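Local coordinates for protein Esterase/lipase (Lactobacillus rhamnosus, PDB 4N5H) that probably hydrolyses carboxylic esters, and may transfer their acyl groups, as a serine esterase of the alpha/beta hydrolase fold, at residues E4-W15 against D198-K209; C184-L192 against D219-V227. The protein carries 1 engineered substitution. All blocks are in the same frame, centred on the assembly; numbering follows the deposited sequence. Where two conformers were deposited one is given.

Contact 1 of 2, residues E4-W15 against D198-K209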
loop_
_atom_site.group_PDB
_atom_site.type_symbol
_atom_site.label_atom_id
_atom_site.label_comp_id
_atom_site.label_asym_id
_atom_site.label_seq_id
_atom_site.Cartn_x
_atom_site.Cartn_y
_atom_site.Cartn_z
ATOM N N GLU A 4 -26.440 20.634 -23.030
ATOM C CA GLU A 4 -26.210 19.207 -23.135
ATOM C C GLU A 4 -24.846 18.897 -22.549
ATOM O O GLU A 4 -24.668 17.913 -21.806
ATOM C CB GLU A 4 -26.227 18.842 -24.606
ATOM C CG GLU A 4 -25.350 17.682 -24.998
ATOM C CD GLU A 4 -26.142 16.418 -25.078
ATOM O OE1 GLU A 4 -27.353 16.466 -24.724
ATOM O OE2 GLU A 4 -25.543 15.403 -25.498
ATOM N N GLU A 5 -23.884 19.743 -22.899
ATOM C CA GLU A 5 -22.563 19.633 -22.358
ATOM C C GLU A 5 -22.612 19.984 -20.842
ATOM O O GLU A 5 -21.859 19.392 -20.051
ATOM C CB GLU A 5 -21.544 20.462 -23.193
ATOM C CG GLU A 5 -21.033 21.759 -22.573
ATOM N N ALA A 6 -23.499 20.907 -20.451
ATOM C CA ALA A 6 -23.728 21.231 -19.060
ATOM C C ALA A 6 -24.361 20.062 -18.285
ATOM O O ALA A 6 -23.983 19.796 -17.137
ATOM C CB ALA A 6 -24.648 22.421 -18.935
ATOM N N MET A 7 -25.368 19.409 -18.881
ATOM C CA MET A 7 -26.031 18.297 -18.244
ATOM C C MET A 7 -25.001 17.142 -18.057
ATOM O O MET A 7 -24.975 16.530 -16.975
ATOM C CB MET A 7 -27.225 17.811 -19.047
ATOM C CG MET A 7 -28.500 18.613 -18.863
ATOM S SD MET A 7 -29.943 17.901 -19.742
ATOM C CE MET A 7 -29.459 17.925 -21.481
ATOM N N LEU A 8 -24.168 16.890 -19.067
ATOM C CA LEU A 8 -23.154 15.859 -18.966
ATOM C C LEU A 8 -22.199 16.192 -17.856
ATOM O O LEU A 8 -21.787 15.319 -17.063
ATOM C CB LEU A 8 -22.424 15.674 -20.260
ATOM C CG LEU A 8 -21.278 14.679 -20.252
ATOM C CD1 LEU A 8 -21.849 13.297 -19.921
ATOM C CD2 LEU A 8 -20.531 14.645 -21.593
ATOM N N ALA A 9 -21.809 17.471 -17.772
ATOM C CA ALA A 9 -20.889 17.893 -16.720
ATOM C C ALA A 9 -21.470 17.717 -15.319
ATOM O O ALA A 9 -20.745 17.317 -14.398
ATOM C CB ALA A 9 -20.360 19.334 -16.974
ATOM N N LYS A 10 -22.765 17.903 -15.154
ATOM C CA LYS A 10 -23.422 17.654 -13.882
ATOM C C LYS A 10 -23.454 16.134 -13.477
ATOM O O LYS A 10 -23.248 15.752 -12.299
ATOM C CB LYS A 10 -24.837 18.118 -13.963
ATOM C CG LYS A 10 -24.980 19.604 -13.609
ATOM C CD LYS A 10 -26.402 19.916 -13.188
ATOM C CE LYS A 10 -26.867 18.874 -12.164
ATOM N NZ LYS A 10 -27.707 19.452 -11.078
ATOM N N VAL A 11 -23.800 15.322 -14.461
ATOM C CA VAL A 11 -23.807 13.867 -14.240
ATOM C C VAL A 11 -22.408 13.410 -13.888
ATOM O O VAL A 11 -22.217 12.700 -12.895
ATOM C CB VAL A 11 -24.308 13.139 -15.507
ATOM C CG1 VAL A 11 -24.092 11.623 -15.388
ATOM C CG2 VAL A 11 -25.778 13.382 -15.699
ATOM N N GLN A 12 -21.397 13.837 -14.658
ATOM C CA GLN A 12 -20.011 13.423 -14.363
ATOM C C GLN A 12 -19.511 13.917 -13.008
ATOM O O GLN A 12 -18.758 13.196 -12.355
ATOM C CB GLN A 12 -19.029 13.780 -15.491
ATOM C CG GLN A 12 -19.426 13.215 -16.842
ATOM C CD GLN A 12 -19.271 11.702 -16.996
ATOM O OE1 GLN A 12 -19.108 11.217 -18.141
ATOM N NE2 GLN A 12 -19.306 10.940 -15.863
ATOM N N ALA A 13 -19.956 15.087 -12.530
ATOM C CA ALA A 13 -19.576 15.537 -11.176
ATOM C C ALA A 13 -20.203 14.653 -10.098
ATOM O O ALA A 13 -19.557 14.400 -9.064
ATOM C CB ALA A 13 -20.022 16.998 -10.913
ATOM N N SER A 14 -21.444 14.215 -10.297
ATOM C CA SER A 14 -22.112 13.330 -9.343
ATOM C C SER A 14 -21.309 12.043 -9.298
ATOM O O SER A 14 -20.998 11.545 -8.219
ATOM C CB SER A 14 -23.515 12.965 -9.719
ATOM O OG SER A 14 -24.347 14.125 -9.732
ATOM N N TRP A 15 -20.966 11.490 -10.470
ATOM C CA TRP A 15 -20.202 10.231 -10.440
ATOM C C TRP A 15 -18.794 10.384 -9.949
ATOM O O TRP A 15 -18.233 9.477 -9.391
ATOM C CB TRP A 15 -20.307 9.485 -11.813
ATOM C CG TRP A 15 -21.657 9.024 -11.982
ATOM C CD1 TRP A 15 -22.607 9.506 -12.886
ATOM C CD2 TRP A 15 -22.326 7.963 -11.278
ATOM N NE1 TRP A 15 -23.793 8.893 -12.685
ATOM C CE2 TRP A 15 -23.646 7.899 -11.758
ATOM C CE3 TRP A 15 -21.924 7.049 -10.302
ATOM C CZ2 TRP A 15 -24.592 7.003 -11.235
ATOM C CZ3 TRP A 15 -22.854 6.155 -9.795
ATOM C CH2 TRP A 15 -24.185 6.144 -10.288
ATOM N N ASP A 198 -30.556 12.360 -7.355
ATOM C CA ASP A 198 -29.792 12.806 -8.541
ATOM C C ASP A 198 -30.243 12.136 -9.883
ATOM O O ASP A 198 -30.527 12.860 -10.859
ATOM C CB ASP A 198 -28.268 12.664 -8.331
ATOM C CG ASP A 198 -27.663 13.841 -7.524
ATOM O OD1 ASP A 198 -28.376 14.468 -6.716
ATOM O OD2 ASP A 198 -26.466 14.161 -7.717
ATOM N N MET A 199 -30.337 10.798 -9.937
ATOM C CA MET A 199 -30.637 10.118 -11.225
ATOM C C MET A 199 -32.015 10.455 -11.734
ATOM O O MET A 199 -32.194 10.714 -12.942
ATOM C CB MET A 199 -30.570 8.613 -11.076
ATOM C CG MET A 199 -30.580 7.832 -12.387
ATOM S SD MET A 199 -29.869 6.153 -12.177
ATOM C CE MET A 199 -28.436 6.584 -11.257
ATOM N N SER A 200 -32.984 10.400 -10.800
ATOM C CA SER A 200 -34.391 10.728 -11.092
ATOM C C SER A 200 -34.535 12.175 -11.662
ATOM O O SER A 200 -35.184 12.366 -12.717
ATOM C CB SER A 200 -35.311 10.512 -9.849
ATOM O OG SER A 200 -35.393 9.119 -9.500
ATOM N N ASP A 201 -33.926 13.157 -11.000
ATOM C CA ASP A 201 -33.955 14.573 -11.493
ATOM C C ASP A 201 -33.390 14.729 -12.919
ATOM O O ASP A 201 -33.953 15.462 -13.705
ATOM C CB ASP A 201 -33.106 15.470 -10.598
ATOM C CG ASP A 201 -33.664 15.604 -9.195
ATOM O OD1 ASP A 201 -34.850 15.220 -8.916
ATOM O OD2 ASP A 201 -32.864 16.081 -8.366
ATOM N N MET A 202 -32.284 14.025 -13.207
ATOM C CA MET A 202 -31.585 14.058 -14.492
ATOM C C MET A 202 -32.093 12.996 -15.488
ATOM O O MET A 202 -31.403 12.638 -16.440
ATOM C CB MET A 202 -30.129 13.752 -14.201
ATOM C CG MET A 202 -29.170 14.693 -14.854
ATOM S SD MET A 202 -29.617 16.418 -14.548
ATOM C CE MET A 202 -28.789 16.949 -16.061
ATOM N N ALA A 203 -33.280 12.486 -15.225
ATOM C CA ALA A 203 -33.778 11.265 -15.824
ATOM C C ALA A 203 -33.874 11.383 -17.319
ATOM O O ALA A 203 -33.569 10.429 -18.027
ATOM C CB ALA A 203 -35.134 10.826 -15.293
ATOM N N ALA A 204 -34.375 12.495 -17.827
ATOM C CA ALA A 204 -34.662 12.500 -19.258
ATOM C C ALA A 204 -33.327 12.418 -20.002
ATOM O O ALA A 204 -33.229 11.855 -21.104
ATOM C CB ALA A 204 -35.464 13.749 -19.651
ATOM N N PHE A 205 -32.293 13.011 -19.428
ATOM C CA PHE A 205 -30.955 12.955 -19.998
ATOM C C PHE A 205 -30.368 11.510 -19.978
ATOM O O PHE A 205 -29.747 11.070 -20.949
ATOM C CB PHE A 205 -30.005 13.870 -19.250
ATOM C CG PHE A 205 -28.629 13.904 -19.812
ATOM C CD1 PHE A 205 -28.382 14.501 -21.027
ATOM C CD2 PHE A 205 -27.540 13.274 -19.121
ATOM C CE1 PHE A 205 -27.094 14.555 -21.549
ATOM C CE2 PHE A 205 -26.285 13.287 -19.666
ATOM C CZ PHE A 205 -26.045 13.910 -20.879
ATOM N N TYR A 206 -30.517 10.820 -18.859
ATOM C CA TYR A 206 -30.143 9.383 -18.801
ATOM C C TYR A 206 -30.854 8.524 -19.898
ATOM O O TYR A 206 -30.251 7.656 -20.594
ATOM C CB TYR A 206 -30.411 8.741 -17.437
ATOM C CG TYR A 206 -29.363 9.012 -16.405
ATOM C CD1 TYR A 206 -29.271 10.220 -15.795
ATOM C CD2 TYR A 206 -28.472 8.034 -16.008
ATOM C CE1 TYR A 206 -28.276 10.470 -14.854
ATOM C CE2 TYR A 206 -27.535 8.269 -15.026
ATOM C CZ TYR A 206 -27.460 9.485 -14.418
ATOM O OH TYR A 206 -26.473 9.789 -13.458
ATOM N N LEU A 207 -32.135 8.751 -20.013
ATOM C CA LEU A 207 -32.953 8.016 -20.952
ATOM C C LEU A 207 -32.539 8.297 -22.399
ATOM O O LEU A 207 -32.479 7.368 -23.224
ATOM C CB LEU A 207 -34.430 8.313 -20.688
ATOM C CG LEU A 207 -34.987 7.875 -19.337
ATOM C CD1 LEU A 207 -36.383 8.417 -19.064
ATOM C CD2 LEU A 207 -34.956 6.373 -19.326
ATOM N N ASP A 208 -32.235 9.553 -22.694
ATOM C CA ASP A 208 -31.720 9.924 -23.993
ATOM C C ASP A 208 -30.389 9.303 -24.358
ATOM O O ASP A 208 -30.163 8.881 -25.478
ATOM C CB ASP A 208 -31.620 11.453 -24.082
ATOM C CG ASP A 208 -32.993 12.099 -24.378
ATOM O OD1 ASP A 208 -33.976 11.338 -24.669
ATOM O OD2 ASP A 208 -33.090 13.367 -24.365
ATOM N N LYS A 209 -29.462 9.284 -23.418
ATOM C CA LYS A 209 -28.171 8.700 -23.661
ATOM C C LYS A 209 -28.326 7.156 -23.746
ATOM O O LYS A 209 -27.533 6.550 -24.498
ATOM C CB LYS A 209 -27.121 9.181 -22.615
ATOM C CG LYS A 209 -26.733 10.684 -22.692
ATOM C CD LYS A 209 -26.305 11.067 -24.094
ATOM C CE LYS A 209 -26.036 12.558 -24.226
ATOM N NZ LYS A 209 -25.762 12.864 -25.651
#
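Phe205 pushes its ring from helix 203-211 into the long N-terminal helix 2-28, overlapping Met7, in a knob-into-hole fit whose socket is formed by Glu4, Met7, Leu8 and Val11. The short axes cross at -99°, and this steep crossing joins the N-terminal helix to helices between strands 179-183 and 235-240, probably a cap-like insertion of the alpha/beta hydrolase fold. With CG anti to the backbone N, the ring reaches straight into the socket. Met7 CB lies over one face, 4.1 Å from the Phe205 ring centroid, in a CH-pi contact; the thioether bends back at chi3, bringing Met7 CE to 3.6 Å from Phe205 CD1 and its sulfur obliquely beside the ring. Lys209 CG lies over the opposite face, toward the rim. Beyond it, Lys209 NZ meets the syn lone pair of Glu4 OE2 at 2.6 Å, a salt bridge at the partly exposed end, although Glu4 is poorly ordered. Val11 CG2 touches Phe205 CD2 at 3.9 Å, while Val11 CG1 rests against the Tyr206 hydroxyl. Tyr206 also packs edge-to-face with Phe78. At the far end from Glu4, Trp15 NE1 donates to Tyr206 OH at 2.9 Å, with an N-H...O angle of 161° and the oxygen tilted 15° from the indole plane.

Contact 2 of 2, residues C184-L192 against D219-V227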
loop_
_atom_site.group_PDB
_atom_site.type_symbol
_atom_site.label_atom_id
_atom_site.label_comp_id
_atom_site.label_asym_id
_atom_site.label_seq_id
_atom_site.Cartn_x
_atom_site.Cartn_y
_atom_site.Cartn_z
ATOM N N CYS A 184 -31.147 -4.325 -5.965
ATOM C CA CYS A 184 -31.639 -2.966 -6.097
ATOM C C CYS A 184 -31.644 -2.496 -7.559
ATOM O O CYS A 184 -31.066 -1.483 -7.907
ATOM C CB CYS A 184 -30.823 -1.940 -5.275
ATOM S SG CYS A 184 -30.792 -2.347 -3.503
ATOM N N PRO A 185 -32.309 -3.284 -8.423
ATOM C CA PRO A 185 -32.204 -2.953 -9.835
ATOM C C PRO A 185 -32.941 -1.655 -10.174
ATOM O O PRO A 185 -33.919 -1.301 -9.510
ATOM C CB PRO A 185 -32.936 -4.086 -10.533
ATOM C CG PRO A 185 -33.886 -4.548 -9.511
ATOM C CD PRO A 185 -33.104 -4.492 -8.206
ATOM N N VAL A 186 -32.477 -0.995 -11.228
ATOM C CA VAL A 186 -33.205 0.088 -11.905
ATOM C C VAL A 186 -33.786 -0.448 -13.208
ATOM O O VAL A 186 -33.401 -0.066 -14.278
ATOM C CB VAL A 186 -32.346 1.312 -11.999
ATOM C CG1 VAL A 186 -33.199 2.500 -12.484
ATOM C CG2 VAL A 186 -31.879 1.623 -10.580
ATOM N N ALA A 187 -34.649 -1.420 -13.078
ATOM C CA ALA A 187 -35.073 -2.155 -14.252
ATOM C C ALA A 187 -36.131 -1.450 -15.101
ATOM O O ALA A 187 -36.337 -1.867 -16.283
ATOM C CB ALA A 187 -35.507 -3.550 -13.889
ATOM N N GLU A 188 -36.762 -0.396 -14.524
ATOM C CA GLU A 188 -37.749 0.412 -15.244
ATOM C C GLU A 188 -37.304 1.865 -15.325
ATOM O O GLU A 188 -37.873 2.744 -14.648
ATOM C CB GLU A 188 -39.120 0.267 -14.558
ATOM C CG GLU A 188 -39.627 -1.146 -14.477
ATOM C CD GLU A 188 -40.075 -1.682 -15.834
ATOM O OE1 GLU A 188 -40.934 -1.033 -16.495
ATOM O OE2 GLU A 188 -39.599 -2.721 -16.230
ATOM N N PRO A 189 -36.242 2.145 -16.111
ATOM C CA PRO A 189 -35.648 3.481 -16.077
ATOM C C PRO A 189 -36.665 4.568 -16.507
ATOM O O PRO A 189 -36.544 5.737 -16.041
ATOM C CB PRO A 189 -34.530 3.421 -17.070
ATOM C CG PRO A 189 -34.510 2.159 -17.654
ATOM C CD PRO A 189 -35.369 1.237 -16.874
ATOM N N SER A 190 -37.703 4.178 -17.252
ATOM C CA SER A 190 -38.699 5.232 -17.719
ATOM C C SER A 190 -39.504 5.779 -16.555
ATOM O O SER A 190 -40.037 6.923 -16.673
ATOM C CB SER A 190 -39.634 4.680 -18.838
ATOM O OG SER A 190 -38.847 4.403 -19.921
ATOM N N LYS A 191 -39.561 5.052 -15.449
ATOM C CA LYS A 191 -40.190 5.522 -14.203
ATOM C C LYS A 191 -39.263 6.319 -13.321
ATOM O O LYS A 191 -39.643 6.666 -12.173
ATOM C CB LYS A 191 -40.671 4.317 -13.404
ATOM C CG LYS A 191 -41.729 3.533 -14.103
ATOM C CD LYS A 191 -42.239 2.467 -13.148
ATOM C CE LYS A 191 -43.258 1.558 -13.815
ATOM N NZ LYS A 191 -44.354 2.406 -14.385
ATOM N N LEU A 192 -38.020 6.581 -13.750
ATOM C CA LEU A 192 -37.082 7.300 -12.877
ATOM C C LEU A 192 -37.677 8.668 -12.380
ATOM O O LEU A 192 -37.432 9.073 -11.216
ATOM C CB LEU A 192 -35.716 7.489 -13.523
ATOM C CG LEU A 192 -34.838 6.232 -13.354
ATOM C CD1 LEU A 192 -33.624 6.443 -14.191
ATOM C CD2 LEU A 192 -34.429 6.146 -11.902
ATOM N N ASP A 219 -38.137 1.659 -27.216
ATOM C CA ASP A 219 -39.178 0.658 -27.055
ATOM C C ASP A 219 -38.766 -0.618 -26.354
ATOM O O ASP A 219 -39.622 -1.495 -26.105
ATOM C CB ASP A 219 -39.808 0.276 -28.441
ATOM C CG ASP A 219 -40.609 1.479 -29.109
ATOM O OD1 ASP A 219 -40.880 2.447 -28.450
ATOM O OD2 ASP A 219 -40.797 1.439 -30.336
ATOM N N HIS A 220 -37.466 -0.699 -25.987
ATOM C CA HIS A 220 -36.966 -1.894 -25.296
ATOM C C HIS A 220 -35.927 -1.515 -24.185
ATOM O O HIS A 220 -34.975 -2.278 -24.004
ATOM C CB HIS A 220 -36.344 -2.825 -26.302
ATOM C CG HIS A 220 -37.283 -3.338 -27.300
ATOM N ND1 HIS A 220 -37.579 -2.641 -28.464
ATOM C CD2 HIS A 220 -38.136 -4.383 -27.267
ATOM C CE1 HIS A 220 -38.512 -3.294 -29.135
ATOM N NE2 HIS A 220 -38.866 -4.350 -28.438
ATOM N N LEU A 221 -36.140 -0.386 -23.529
ATOM C CA LEU A 221 -35.244 0.191 -22.464
ATOM C C LEU A 221 -35.621 -0.433 -21.096
ATOM O O LEU A 221 -34.791 -0.404 -20.211
ATOM C CB LEU A 221 -35.447 1.704 -22.316
ATOM C CG LEU A 221 -34.802 2.811 -23.047
ATOM C CD1 LEU A 221 -34.803 3.998 -22.134
ATOM C CD2 LEU A 221 -33.411 2.516 -23.480
ATOM N N ASN A 222 -36.869 -0.896 -20.938
ATOM C CA ASN A 222 -37.427 -1.310 -19.648
ATOM C C ASN A 222 -37.633 -2.783 -19.644
ATOM O O ASN A 222 -38.011 -3.412 -20.637
ATOM C CB ASN A 222 -38.736 -0.570 -19.379
ATOM C CG ASN A 222 -38.566 0.920 -19.305
ATOM O OD1 ASN A 222 -38.264 1.476 -18.262
ATOM N ND2 ASN A 222 -38.723 1.597 -20.457
ATOM N N PHE A 223 -37.388 -3.434 -18.512
ATOM C CA PHE A 223 -37.695 -4.870 -18.415
ATOM C C PHE A 223 -39.116 -5.192 -18.840
ATOM O O PHE A 223 -39.365 -6.226 -19.448
ATOM C CB PHE A 223 -37.407 -5.366 -16.983
ATOM C CG PHE A 223 -37.694 -6.792 -16.775
ATOM C CD1 PHE A 223 -36.785 -7.727 -17.177
ATOM C CD2 PHE A 223 -38.825 -7.191 -16.096
ATOM C CE1 PHE A 223 -37.011 -9.080 -17.025
ATOM C CE2 PHE A 223 -39.063 -8.529 -15.891
ATOM C CZ PHE A 223 -38.148 -9.474 -16.371
ATOM N N SER A 224 -40.071 -4.356 -18.454
ATOM C CA SER A 224 -41.454 -4.576 -18.795
ATOM C C SER A 224 -41.643 -4.647 -20.328
ATOM O O SER A 224 -42.658 -5.178 -20.751
ATOM C CB SER A 224 -42.308 -3.454 -18.251
ATOM O OG SER A 224 -41.922 -2.153 -18.647
ATOM N N GLN A 225 -40.713 -4.046 -21.111
ATOM C CA GLN A 225 -40.788 -4.096 -22.593
ATOM C C GLN A 225 -40.123 -5.283 -23.167
ATOM O O GLN A 225 -40.478 -5.689 -24.256
ATOM C CB GLN A 225 -40.192 -2.856 -23.199
ATOM C CG GLN A 225 -40.967 -1.624 -22.964
ATOM C CD GLN A 225 -40.202 -0.379 -23.143
ATOM O OE1 GLN A 225 -39.066 -0.216 -22.742
ATOM N NE2 GLN A 225 -40.892 0.612 -23.730
ATOM N N VAL A 226 -39.115 -5.892 -22.511
ATOM C CA VAL A 226 -38.476 -7.077 -23.065
ATOM C C VAL A 226 -38.967 -8.415 -22.511
ATOM O O VAL A 226 -38.698 -9.442 -23.084
ATOM C CB VAL A 226 -36.910 -6.941 -22.923
ATOM C CG1 VAL A 226 -36.394 -5.808 -23.803
ATOM C CG2 VAL A 226 -36.515 -6.651 -21.500
ATOM N N VAL A 227 -39.757 -8.386 -21.442
ATOM C CA VAL A 227 -40.211 -9.583 -20.759
ATOM C C VAL A 227 -41.302 -10.355 -21.528
ATOM O O VAL A 227 -41.422 -11.583 -21.386
ATOM C CB VAL A 227 -40.720 -9.237 -19.319
ATOM C CG1 VAL A 227 -41.984 -8.381 -19.357
ATOM C CG2 VAL A 227 -40.976 -10.472 -18.536
HETATM O O HOH W 1 -41.183 1.539 -17.267
#
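Glu188 turns its carboxylate onto the first turn of helix 223-226, where both oxygens are engaged through their syn lone pairs: OE1 takes the hydroxyl of Ser224 (Ser224 OG to Glu188 OE1 2.6 Å) and OE2 takes the amide (Ser224 N to Glu188 OE2 2.8 Å). The bend at chi2 (-72°) folds the acid back over the helix start, and the N-terminal end of the helix would be expected to stabilise its negative charge. Beside it, Phe223 N donates almost straight to Ala187 O at 2.9 Å, and Ala187 CB rests against Phe223 CB.

The buried Asn222 amide belongs to this tightly packed part and bridges to the 3-10 turn 189-192: OD1 receives Ser190 N at 2.9 Å on an in-plane lone pair, while ND2 gives one proton to Ser190 OG and the other to Gln225 OE1. Gln225 OE1 also accepts from Asn222 N, and together these bonds fix the Asn222 amide against flipping. An alanine in place of Asn222 would probably leave Ser190 N without its acceptor and loosen the turn from the helix start. The looser side is marked by Ser190, itself exposed, and by a water that donates to Glu188 OE1 and, weakly, to Asn222 OD1.

The loop follows strand 179-183 of the central sheet. Phe223 packs against helices 147-158 and 246-258, Leu221 and Pro189 reach helix 203-211, and Leu221 O accepts from His150 of helix 147-158.

Overall arrangement
Contact 2 is largely buried, nearer the middle of the chain, whereas contact 1 lies farther out and is only partly buried, where the N-terminal helix meets the helices that follow strand 179-183. Their centres are about 18 Å apart. Segment 198-209 follows 184-192 in the chain and precedes 219-227, and it touches both: Ser200 OG bonds to Leu192 O, Met199 packs on Leu192, and Leu207 lies against Pro189 and Leu221. Their chemistry differs: the outer contact relies mainly on aromatic, methionine and aliphatic packing with polar links at its ends, while the buried one is held chiefly by hydrogen bonds joining a loop to a helix start.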